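Local coordinates for LPG0439 HIT-related domain-containing protein (Legionella pneumophila subsp. pneumophila, PDB 5L0L), which is of unknown function but contains a HIT-related domain, a fold whose relatives commonly bind nucleotides and act on their phosphates, at residues A[132-137]-A[150-156]; A[66-71]-A[124-128]; A[25-31]-A[206-212]. One frame throughout, in Å; residues are numbered along the deposited sequence.

Interaction 1 of 3, residues A[132-137]-A[150-156]; sequences WGRGDP and PEPGLMF
Arg134 reaches from the end of strand 128-134 into the loop 150-156 and makes the polar core of this contact. Its NH1 and NH2 converge on a single acceptor: NH1 lies 2.8 Å from Leu154 O, and NH2, nearly in line with that carbonyl, lies 3.0 Å from the same Leu154 O. NH1 also donates to Pro150 O at 3.0 Å, approaching from above the carbonyl plane. Bends at chi2 and chi3 (-63° and -62°) curl the chain and turn the guanidinium edge toward Leu154. A bridging water accepts from Arg134 NE and Gly135 N and donates to Pro150 O, while NH2 has a further partner in Gln98 OE1, so several bonds fix the group's rotation.

The aromatic part is a face-to-face stack of Phe156 on the five-membered ring of Trp132, centroids 4.1 Å apart and planes 30° from parallel, with Trp132 NE1 3.5 Å from Phe156 CG. Trp132 NE1 bonds to Gln98 OE1, the same oxygen that receives Arg134 NH2.

Proline rings close the interface: Pro152 CD lies against the carbonyl, 3.1 Å from Gly135 O, and Pro137 CG meets Glu151 CG at 4.1 Å, the two side chains crossing at about a right angle. Asp136 forms a salt bridge with Lys2 of the second subunit, whose Thr116 also packs on Pro152.

The loop is shaped by a type II beta turn from Glu151 to Leu154, closed by Leu154 N to Glu151 O, with Gly153 at the position that needs a positive phi. Trp132 lies two residues beyond His130 and four beyond His128, consistent with a HIT-type motif in which tryptophan takes the third histidine's place, followed by an arginine that holds the carbonyls of loop 150-156.

Interaction 2 of 3, residues A[66-71]-A[124-128]; sequences AFNRPY and PSMLH. With SO4 (sulfate ion), chain C.
Tyr71 and Leu127 form a closely fitted part of this contact: Leu127 CB stands 3.5 Å from the centroid of the Tyr71 ring, directly over its centre, and the two side chains run past each other in opposite directions. Phe67 differs: Pro124 CB lies over one face toward the rim, 3.8 Å from the Phe67 ring centroid, the two side chains side by side and pointing the same way. Met126 CG touches Phe67 CE1, and the selenium of Met126, a selenomethionine, makes an oblique Met-aromatic contact.

Two hydrogen bonds lock Asn68 to Ser125. Asn68 N donates to Ser125 O at 2.9 Å, and Ser125 N donates to Asn68 OD1 at 2.8 Å; CG beside the backbone N (chi1 -57°) swings the amide oxygen toward that N-H.

Around the Tyr71 hydroxyl the contact is wetter, with a water on either side. One joins Ala66 O to Leu127 N; the other accepts from Arg69 N, donates to Tyr71 OH and bonds to Ser125 OG. Tyr71 OH donates to Ala66 O, 2.7 Å away. Arg69 NH2 forms a salt bridge with Glu75 of helix 73-92.

His128 ND1 donates to Met126 O, orienting the imidazole so that NE2 reaches O1 of a sulfate, probably from the crystallisation liquor, at 2.9 Å. With His130 NE2, Gly103 N and Asn105 N also bonded to it, the anion may mimic a phosphate, as in HIT relatives.

Interaction 3 of 3, residues A[25-31]-A[206-212]; sequences SIAVITV and TLKVTIH
The His212 ring has Ser25 CB over one face, 4.1 Å from its centroid and displaced toward the rim. Ser25 OG lies alongside the stem of the ring, 3.6 Å from His212 CB. With CG opposite the backbone N (chi1 179°), the His212 side chain reaches across the start of strand 25-31, beside Ser25.

From there the strands run antiparallel, their axes at 164°. Val28 and Thr210 make a hydrogen-bonded pair, Thr210 N to Val28 O at 2.8 Å and Val28 N to Thr210 O in return; Thr30 and Lys208 repeat the pattern. His212 N adds a bond to Ile26 O. The non-hydrogen-bonded pairs Ala27-Ile211, Ile29-Val209 and Val31-Leu207 share one face. There Ile29 CD1 meets Val209 CG2 at 4.2 Å, side by side, and Val31 CG2 presses on Leu207 CD2 at 3.5 Å, tighter than usual for carbons.

The opposite face, with Val28, Thr30, Lys208 and Thr210, is largely polar; a water there donates to Lys208 O at 3.1 Å and bonds to Thr30 OG1, with weak bonds to Val28 O and Thr210 OG1. Thr30 OG1 is also paired with His36 ND1.

Strand 207-211 is one of the two edge strands of the antiparallel sheet within this chain, next to 25-31. On that inner neighbour, Ile26 and Ala27 both face Val39 of strand 35-41 in a classic beta bulge. The apolar face is covered by helix 73-92, with Val82 and Leu85 against Ile29 and Leu85 against Val209, and by helix 176-194, where Leu190 meets Ile211 and Val194 meets Val209.

In the fold
Interactions 1 and 3 both reach the six-stranded antiparallel sheet, with centres about 27 Å apart. Interaction 3 is regular strand pairing at the sheet's edge, with one face apolar against helices and the other bearing polar side chains and a water. Interaction 1 joins the end of strand 128-134 to an irregular loop, partly buried beside the second subunit, and depends on a charged side chain gripping carbonyls and an aromatic stack. Interaction 2, the buried one, lies on the opposite side of the chain's centre from interaction 1, yet their segments adjoin in sequence: 124-128 leads into strand 128-134. That strand therefore carries the sulfate-bound histidines toward one end and Arg134 at the other.

Interaction 1 of 3, residues A[132-137]-A[150-156]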
loop_
_atom_site.group_PDB
_atom_site.type_symbol
_atom_site.label_atom_id
_atom_site.label_comp_id
_atom_site.label_asym_id
_atom_site.label_seq_id
_atom_site.Cartn_x
_atom_site.Cartn_y
_atom_site.Cartn_z
ATOM N N TRP A 132 -2.482 -1.334 -8.970
ATOM C CA TRP A 132 -3.332 -1.177 -10.154
ATOM C C TRP A 132 -3.382 0.284 -10.531
ATOM O O TRP A 132 -2.834 1.151 -9.804
ATOM C CB TRP A 132 -4.751 -1.734 -9.882
ATOM C CG TRP A 132 -5.429 -1.015 -8.762
ATOM C CD1 TRP A 132 -6.318 0.015 -8.869
ATOM C CD2 TRP A 132 -5.261 -1.252 -7.351
ATOM N NE1 TRP A 132 -6.687 0.458 -7.615
ATOM C CE2 TRP A 132 -6.067 -0.307 -6.671
ATOM C CE3 TRP A 132 -4.508 -2.164 -6.594
ATOM C CZ2 TRP A 132 -6.160 -0.255 -5.277
ATOM C CZ3 TRP A 132 -4.558 -2.072 -5.214
ATOM C CH2 TRP A 132 -5.367 -1.127 -4.566
ATOM N N GLY A 133 -3.982 0.554 -11.675
ATOM C CA GLY A 133 -4.093 1.933 -12.203
ATOM C C GLY A 133 -5.540 2.406 -12.224
ATOM O O GLY A 133 -6.482 1.588 -12.385
ATOM N N ARG A 134 -5.712 3.723 -12.074
ATOM C CA ARG A 134 -6.987 4.400 -12.200
ATOM C C ARG A 134 -6.965 5.420 -13.343
ATOM O O ARG A 134 -5.954 6.080 -13.625
ATOM C CB ARG A 134 -7.402 5.092 -10.877
ATOM C CG ARG A 134 -7.374 4.187 -9.645
ATOM C CD ARG A 134 -8.377 3.025 -9.749
ATOM N NE ARG A 134 -9.757 3.488 -9.830
ATOM C CZ ARG A 134 -10.485 3.879 -8.775
ATOM N NH1 ARG A 134 -11.707 4.303 -8.978
ATOM N NH2 ARG A 134 -10.011 3.838 -7.519
ATOM N N GLY A 135 -8.126 5.594 -13.928
ATOM C CA GLY A 135 -8.313 6.491 -15.047
ATOM C C GLY A 135 -9.650 6.238 -15.713
ATOM O O GLY A 135 -10.570 5.759 -15.050
ATOM N N ASP A 136 -9.784 6.592 -16.995
ATOM C CA ASP A 136 -11.024 6.334 -17.701
ATOM C C ASP A 136 -11.187 4.821 -17.874
ATOM O O ASP A 136 -10.413 4.210 -18.607
ATOM C CB ASP A 136 -11.003 7.040 -19.067
ATOM C CG ASP A 136 -12.247 6.780 -19.894
ATOM O OD1 ASP A 136 -13.127 5.983 -19.532
ATOM O OD2 ASP A 136 -12.323 7.415 -20.971
ATOM N N PRO A 137 -12.186 4.213 -17.229
ATOM C CA PRO A 137 -12.338 2.766 -17.362
ATOM C C PRO A 137 -12.540 2.246 -18.764
ATOM O O PRO A 137 -12.182 1.104 -19.028
ATOM C CB PRO A 137 -13.582 2.462 -16.529
ATOM C CG PRO A 137 -13.634 3.582 -15.524
ATOM C CD PRO A 137 -13.213 4.772 -16.326
ATOM N N PRO A 150 -13.708 0.891 -11.402
ATOM C CA PRO A 150 -14.637 1.993 -11.205
ATOM C C PRO A 150 -14.044 3.327 -11.617
ATOM O O PRO A 150 -12.811 3.509 -11.633
ATOM C CB PRO A 150 -14.979 1.924 -9.700
ATOM C CG PRO A 150 -13.943 1.085 -9.088
ATOM C CD PRO A 150 -13.255 0.290 -10.144
ATOM N N GLU A 151 -14.916 4.286 -11.917
ATOM C CA GLU A 151 -14.437 5.633 -12.240
ATOM C C GLU A 151 -13.628 6.260 -11.091
ATOM O O GLU A 151 -13.953 6.008 -9.946
ATOM C CB GLU A 151 -15.612 6.562 -12.553
ATOM C CG GLU A 151 -16.195 6.284 -13.905
ATOM C CD GLU A 151 -17.471 7.059 -14.165
ATOM O OE1 GLU A 151 -17.867 7.888 -13.337
ATOM O OE2 GLU A 151 -18.038 6.811 -15.234
ATOM N N PRO A 152 -12.588 7.058 -11.396
ATOM C CA PRO A 152 -11.814 7.792 -10.379
ATOM C C PRO A 152 -12.693 8.540 -9.410
ATOM O O PRO A 152 -13.738 9.083 -9.804
ATOM C CB PRO A 152 -10.935 8.726 -11.212
ATOM C CG PRO A 152 -10.716 7.966 -12.466
ATOM C CD PRO A 152 -12.026 7.292 -12.733
ATOM N N GLY A 153 -12.311 8.472 -8.145
ATOM C CA GLY A 153 -13.126 8.957 -7.028
ATOM C C GLY A 153 -13.773 7.856 -6.227
ATOM O O GLY A 153 -13.975 8.010 -5.011
ATOM N N LEU A 154 -14.153 6.775 -6.904
ATOM C CA LEU A 154 -14.827 5.654 -6.252
ATOM C C LEU A 154 -13.776 4.671 -5.741
ATOM O O LEU A 154 -12.685 4.571 -6.320
ATOM C CB LEU A 154 -15.752 4.935 -7.226
ATOM C CG LEU A 154 -16.862 5.808 -7.823
ATOM C CD1 LEU A 154 -17.634 5.045 -8.886
ATOM C CD2 LEU A 154 -17.775 6.307 -6.711
HETATM N N MSE A 155 -14.116 3.936 -4.696
HETATM C CA MSE A 155 -13.250 2.869 -4.185
HETATM C C MSE A 155 -13.124 1.679 -5.133
HETATM O O MSE A 155 -14.123 1.129 -5.573
HETATM C CB MSE A 155 -13.808 2.356 -2.848
HETATM C CG MSE A 155 -12.951 1.298 -2.152
HETATM SE SE MSE A 155 -11.397 2.158 -1.329
HETATM C CE MSE A 155 -12.304 2.978 0.169
ATOM N N PHE A 156 -11.894 1.264 -5.414
ATOM C CA PHE A 156 -11.610 0.043 -6.172
ATOM C C PHE A 156 -11.641 -1.141 -5.204
ATOM O O PHE A 156 -10.868 -1.179 -4.240
ATOM C CB PHE A 156 -10.242 0.163 -6.832
ATOM C CG PHE A 156 -9.934 -0.919 -7.844
ATOM C CD1 PHE A 156 -9.739 -2.233 -7.451
ATOM C CD2 PHE A 156 -9.800 -0.607 -9.187
ATOM C CE1 PHE A 156 -9.420 -3.234 -8.385
ATOM C CE2 PHE A 156 -9.491 -1.594 -10.113
ATOM C CZ PHE A 156 -9.287 -2.894 -9.720
HETATM O O HOH W 1 -10.198 3.698 -12.656
#

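Interaction 2 of 3, residues A[66-71]-A[124-128]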
loop_
_atom_site.group_PDB
_atom_site.type_symbol
_atom_site.label_atom_id
_atom_site.label_comp_id
_atom_site.label_asym_id
_atom_site.label_seq_id
_atom_site.Cartn_x
_atom_site.Cartn_y
_atom_site.Cartn_z
ATOM N N ALA A 66 9.087 -19.107 3.335
ATOM C CA ALA A 66 8.528 -17.743 3.410
ATOM C C ALA A 66 6.996 -17.682 3.516
ATOM O O ALA A 66 6.409 -16.582 3.313
ATOM C CB ALA A 66 9.008 -16.934 2.217
ATOM N N PHE A 67 6.345 -18.807 3.834
ATOM C CA PHE A 67 4.913 -18.852 4.105
ATOM C C PHE A 67 4.634 -18.823 5.584
ATOM O O PHE A 67 5.436 -19.314 6.398
ATOM C CB PHE A 67 4.248 -20.128 3.576
ATOM C CG PHE A 67 4.303 -20.324 2.086
ATOM C CD1 PHE A 67 4.466 -19.261 1.187
ATOM C CD2 PHE A 67 4.132 -21.614 1.561
ATOM C CE1 PHE A 67 4.493 -19.497 -0.184
ATOM C CE2 PHE A 67 4.165 -21.847 0.198
ATOM C CZ PHE A 67 4.328 -20.779 -0.682
ATOM N N ASN A 68 3.492 -18.249 5.956
ATOM C CA ASN A 68 2.934 -18.414 7.307
ATOM C C ASN A 68 3.907 -18.086 8.439
ATOM O O ASN A 68 4.130 -18.893 9.352
ATOM C CB ASN A 68 2.365 -19.848 7.451
ATOM C CG ASN A 68 1.304 -20.169 6.399
ATOM O OD1 ASN A 68 0.684 -19.277 5.814
ATOM N ND2 ASN A 68 1.087 -21.435 6.154
ATOM N N ARG A 69 4.471 -16.890 8.392
ATOM C CA ARG A 69 5.389 -16.472 9.425
ATOM C C ARG A 69 5.470 -14.958 9.457
ATOM O O ARG A 69 5.097 -14.300 8.455
ATOM C CB ARG A 69 6.771 -17.084 9.198
ATOM C CG ARG A 69 7.487 -16.685 7.913
ATOM C CD ARG A 69 8.984 -16.974 8.045
ATOM N NE ARG A 69 9.769 -16.735 6.829
ATOM C CZ ARG A 69 10.266 -15.555 6.450
ATOM N NH1 ARG A 69 10.034 -14.438 7.165
ATOM N NH2 ARG A 69 11.030 -15.487 5.354
ATOM N N PRO A 70 5.988 -14.407 10.559
ATOM C CA PRO A 70 6.329 -13.003 10.527
ATOM C C PRO A 70 7.386 -12.695 9.475
ATOM O O PRO A 70 8.300 -13.524 9.214
ATOM C CB PRO A 70 6.931 -12.741 11.939
ATOM C CG PRO A 70 6.362 -13.824 12.804
ATOM C CD PRO A 70 6.286 -15.015 11.889
ATOM N N TYR A 71 7.291 -11.491 8.930
ATOM C CA TYR A 71 8.261 -11.002 7.967
ATOM C C TYR A 71 9.131 -9.968 8.657
ATOM O O TYR A 71 8.667 -9.172 9.470
ATOM C CB TYR A 71 7.569 -10.450 6.674
ATOM C CG TYR A 71 6.819 -11.560 6.001
ATOM C CD1 TYR A 71 7.500 -12.591 5.364
ATOM C CD2 TYR A 71 5.440 -11.638 6.081
ATOM C CE1 TYR A 71 6.823 -13.666 4.822
ATOM C CE2 TYR A 71 4.757 -12.683 5.531
ATOM C CZ TYR A 71 5.445 -13.711 4.930
ATOM O OH TYR A 71 4.740 -14.764 4.411
ATOM N N PRO A 124 -1.568 -20.200 1.314
ATOM C CA PRO A 124 -0.610 -19.771 2.341
ATOM C C PRO A 124 -0.640 -18.251 2.473
ATOM O O PRO A 124 -1.000 -17.555 1.508
ATOM C CB PRO A 124 0.735 -20.224 1.794
ATOM C CG PRO A 124 0.541 -20.346 0.320
ATOM C CD PRO A 124 -0.894 -20.759 0.128
ATOM N N SER A 125 -0.296 -17.753 3.658
ATOM C CA SER A 125 -0.005 -16.354 3.832
ATOM C C SER A 125 1.398 -16.096 3.272
ATOM O O SER A 125 2.373 -16.747 3.682
ATOM C CB SER A 125 -0.112 -15.952 5.300
ATOM O OG SER A 125 0.367 -14.635 5.521
HETATM N N MSE A 126 1.471 -15.176 2.307
HETATM C CA MSE A 126 2.717 -14.764 1.669
HETATM C C MSE A 126 2.853 -13.283 1.833
HETATM O O MSE A 126 1.835 -12.561 1.916
HETATM C CB MSE A 126 2.651 -15.051 0.173
HETATM C CG MSE A 126 2.471 -16.510 -0.148
HETATM SE SE MSE A 126 2.162 -16.602 -2.115
HETATM C CE MSE A 126 0.239 -16.811 -1.987
ATOM N N LEU A 127 4.073 -12.775 1.887
ATOM C CA LEU A 127 4.277 -11.316 1.899
ATOM C C LEU A 127 4.045 -10.815 0.465
ATOM O O LEU A 127 4.753 -11.192 -0.445
ATOM C CB LEU A 127 5.672 -10.954 2.363
ATOM C CG LEU A 127 6.063 -9.473 2.358
ATOM C CD1 LEU A 127 5.194 -8.667 3.294
ATOM C CD2 LEU A 127 7.544 -9.337 2.686
ATOM N N HIS A 128 3.003 -10.022 0.276
ATOM C CA HIS A 128 2.628 -9.612 -1.090
ATOM C C HIS A 128 1.737 -8.410 -1.046
ATOM O O HIS A 128 1.075 -8.168 -0.036
ATOM C CB HIS A 128 1.959 -10.766 -1.874
ATOM C CG HIS A 128 0.551 -11.074 -1.452
ATOM N ND1 HIS A 128 0.233 -11.606 -0.217
ATOM C CD2 HIS A 128 -0.630 -10.872 -2.085
ATOM C CE1 HIS A 128 -1.076 -11.774 -0.131
ATOM N NE2 HIS A 128 -1.626 -11.327 -1.255
HETATM S S SO4 C . -5.244 -10.716 -0.492
HETATM O O1 SO4 C . -4.474 -11.601 -1.414
HETATM O O2 SO4 C . -5.632 -11.637 0.570
HETATM O O3 SO4 C . -4.234 -9.706 -0.200
HETATM O O4 SO4 C . -6.315 -10.386 -1.443
HETATM O O HOH W 2 6.148 -14.671 1.190
HETATM O O HOH W 3 2.892 -15.071 6.559
#

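Interaction 3 of 3, residues A[25-31]-A[206-212]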
loop_
_atom_site.group_PDB
_atom_site.type_symbol
_atom_site.label_atom_id
_atom_site.label_comp_id
_atom_site.label_asym_id
_atom_site.label_seq_id
_atom_site.Cartn_x
_atom_site.Cartn_y
_atom_site.Cartn_z
ATOM N N SER A 25 3.478 -13.946 -15.590
ATOM C CA SER A 25 4.664 -13.353 -14.992
ATOM C C SER A 25 5.294 -12.248 -15.872
ATOM O O SER A 25 5.539 -12.447 -17.080
ATOM C CB SER A 25 5.678 -14.456 -14.641
ATOM O OG SER A 25 6.808 -13.863 -14.029
ATOM N N ILE A 26 5.577 -11.114 -15.245
ATOM C CA ILE A 26 6.266 -9.994 -15.851
ATOM C C ILE A 26 7.771 -10.089 -15.578
ATOM O O ILE A 26 8.571 -9.965 -16.509
ATOM C CB ILE A 26 5.726 -8.648 -15.344
ATOM C CG1 ILE A 26 4.242 -8.502 -15.732
ATOM C CG2 ILE A 26 6.574 -7.464 -15.838
ATOM C CD1 ILE A 26 3.477 -7.469 -14.911
ATOM N N ALA A 27 8.145 -10.266 -14.317
ATOM C CA ALA A 27 9.584 -10.204 -13.932
ATOM C C ALA A 27 9.854 -10.791 -12.578
ATOM O O ALA A 27 8.946 -10.943 -11.758
ATOM C CB ALA A 27 10.102 -8.759 -13.970
ATOM N N VAL A 28 11.138 -11.099 -12.340
ATOM C CA VAL A 28 11.652 -11.324 -11.012
ATOM C C VAL A 28 12.639 -10.194 -10.698
ATOM O O VAL A 28 13.461 -9.803 -11.541
ATOM C CB VAL A 28 12.299 -12.722 -10.866
ATOM C CG1 VAL A 28 13.003 -12.876 -9.534
ATOM C CG2 VAL A 28 11.240 -13.820 -11.014
ATOM N N ILE A 29 12.549 -9.677 -9.479
ATOM C CA ILE A 29 13.327 -8.522 -9.032
ATOM C C ILE A 29 14.009 -8.895 -7.714
ATOM O O ILE A 29 13.340 -9.350 -6.783
ATOM C CB ILE A 29 12.446 -7.273 -8.899
ATOM C CG1 ILE A 29 11.664 -7.110 -10.230
ATOM C CG2 ILE A 29 13.296 -6.066 -8.476
ATOM C CD1 ILE A 29 10.844 -5.864 -10.483
ATOM N N THR A 30 15.340 -8.717 -7.673
ATOM C CA THR A 30 16.150 -9.049 -6.494
ATOM C C THR A 30 16.622 -7.759 -5.847
ATOM O O THR A 30 17.112 -6.859 -6.536
ATOM C CB THR A 30 17.349 -9.928 -6.848
ATOM O OG1 THR A 30 16.871 -11.169 -7.368
ATOM C CG2 THR A 30 18.204 -10.219 -5.591
ATOM N N VAL A 31 16.430 -7.669 -4.532
ATOM C CA VAL A 31 16.729 -6.483 -3.756
ATOM C C VAL A 31 17.987 -6.752 -2.896
ATOM O O VAL A 31 18.016 -7.737 -2.150
ATOM C CB VAL A 31 15.576 -6.114 -2.809
ATOM C CG1 VAL A 31 15.926 -4.885 -1.976
ATOM C CG2 VAL A 31 14.313 -5.834 -3.615
ATOM N N THR A 206 20.819 -1.514 -6.372
ATOM C CA THR A 206 20.118 -2.209 -5.288
ATOM C C THR A 206 18.974 -3.087 -5.792
ATOM O O THR A 206 18.613 -4.044 -5.128
ATOM C CB THR A 206 19.583 -1.250 -4.207
ATOM O OG1 THR A 206 18.605 -0.349 -4.752
ATOM C CG2 THR A 206 20.735 -0.446 -3.580
ATOM N N LEU A 207 18.422 -2.763 -6.963
ATOM C CA LEU A 207 17.410 -3.614 -7.610
ATOM C C LEU A 207 17.947 -4.189 -8.911
ATOM O O LEU A 207 18.398 -3.429 -9.755
ATOM C CB LEU A 207 16.158 -2.803 -7.934
ATOM C CG LEU A 207 15.412 -2.159 -6.773
ATOM C CD1 LEU A 207 14.075 -1.592 -7.203
ATOM C CD2 LEU A 207 15.192 -3.206 -5.708
ATOM N N LYS A 208 17.885 -5.506 -9.057
ATOM C CA LYS A 208 18.185 -6.183 -10.321
ATOM C C LYS A 208 16.907 -6.826 -10.851
ATOM O O LYS A 208 16.276 -7.642 -10.172
ATOM C CB LYS A 208 19.277 -7.223 -10.130
ATOM C CG LYS A 208 20.638 -6.541 -9.964
ATOM C CD LYS A 208 21.743 -7.456 -9.438
ATOM C CE LYS A 208 23.037 -6.664 -9.255
ATOM N NZ LYS A 208 23.965 -7.280 -8.257
ATOM N N VAL A 209 16.560 -6.453 -12.071
ATOM C CA VAL A 209 15.326 -6.859 -12.707
ATOM C C VAL A 209 15.648 -7.861 -13.819
ATOM O O VAL A 209 16.501 -7.576 -14.659
ATOM C CB VAL A 209 14.657 -5.626 -13.341
ATOM C CG1 VAL A 209 13.390 -6.020 -14.076
ATOM C CG2 VAL A 209 14.395 -4.554 -12.299
ATOM N N THR A 210 14.981 -9.015 -13.807
ATOM C CA THR A 210 15.023 -9.972 -14.901
ATOM C C THR A 210 13.594 -10.182 -15.458
ATOM O O THR A 210 12.738 -10.789 -14.792
ATOM C CB THR A 210 15.592 -11.329 -14.431
ATOM O OG1 THR A 210 16.880 -11.117 -13.852
ATOM C CG2 THR A 210 15.747 -12.306 -15.602
ATOM N N ILE A 211 13.366 -9.727 -16.686
ATOM C CA ILE A 211 12.078 -9.892 -17.362
ATOM C C ILE A 211 11.863 -11.375 -17.624
ATOM O O ILE A 211 12.794 -12.062 -18.026
ATOM C CB ILE A 211 12.037 -9.167 -18.715
ATOM C CG1 ILE A 211 12.234 -7.660 -18.557
ATOM C CG2 ILE A 211 10.743 -9.489 -19.477
ATOM C CD1 ILE A 211 11.197 -6.927 -17.754
ATOM N N HIS A 212 10.659 -11.870 -17.390
ATOM C CA HIS A 212 10.317 -13.266 -17.641
ATOM C C HIS A 212 10.098 -13.514 -19.140
ATOM O O HIS A 212 9.218 -12.921 -19.723
ATOM C CB HIS A 212 9.035 -13.639 -16.900
ATOM C CG HIS A 212 8.595 -15.055 -17.119
ATOM N ND1 HIS A 212 9.090 -16.104 -16.379
ATOM C CD2 HIS A 212 7.695 -15.596 -17.972
ATOM C CE1 HIS A 212 8.511 -17.230 -16.759
ATOM N NE2 HIS A 212 7.670 -16.949 -17.737
HETATM O O HOH W 4 16.203 -10.746 -10.460
#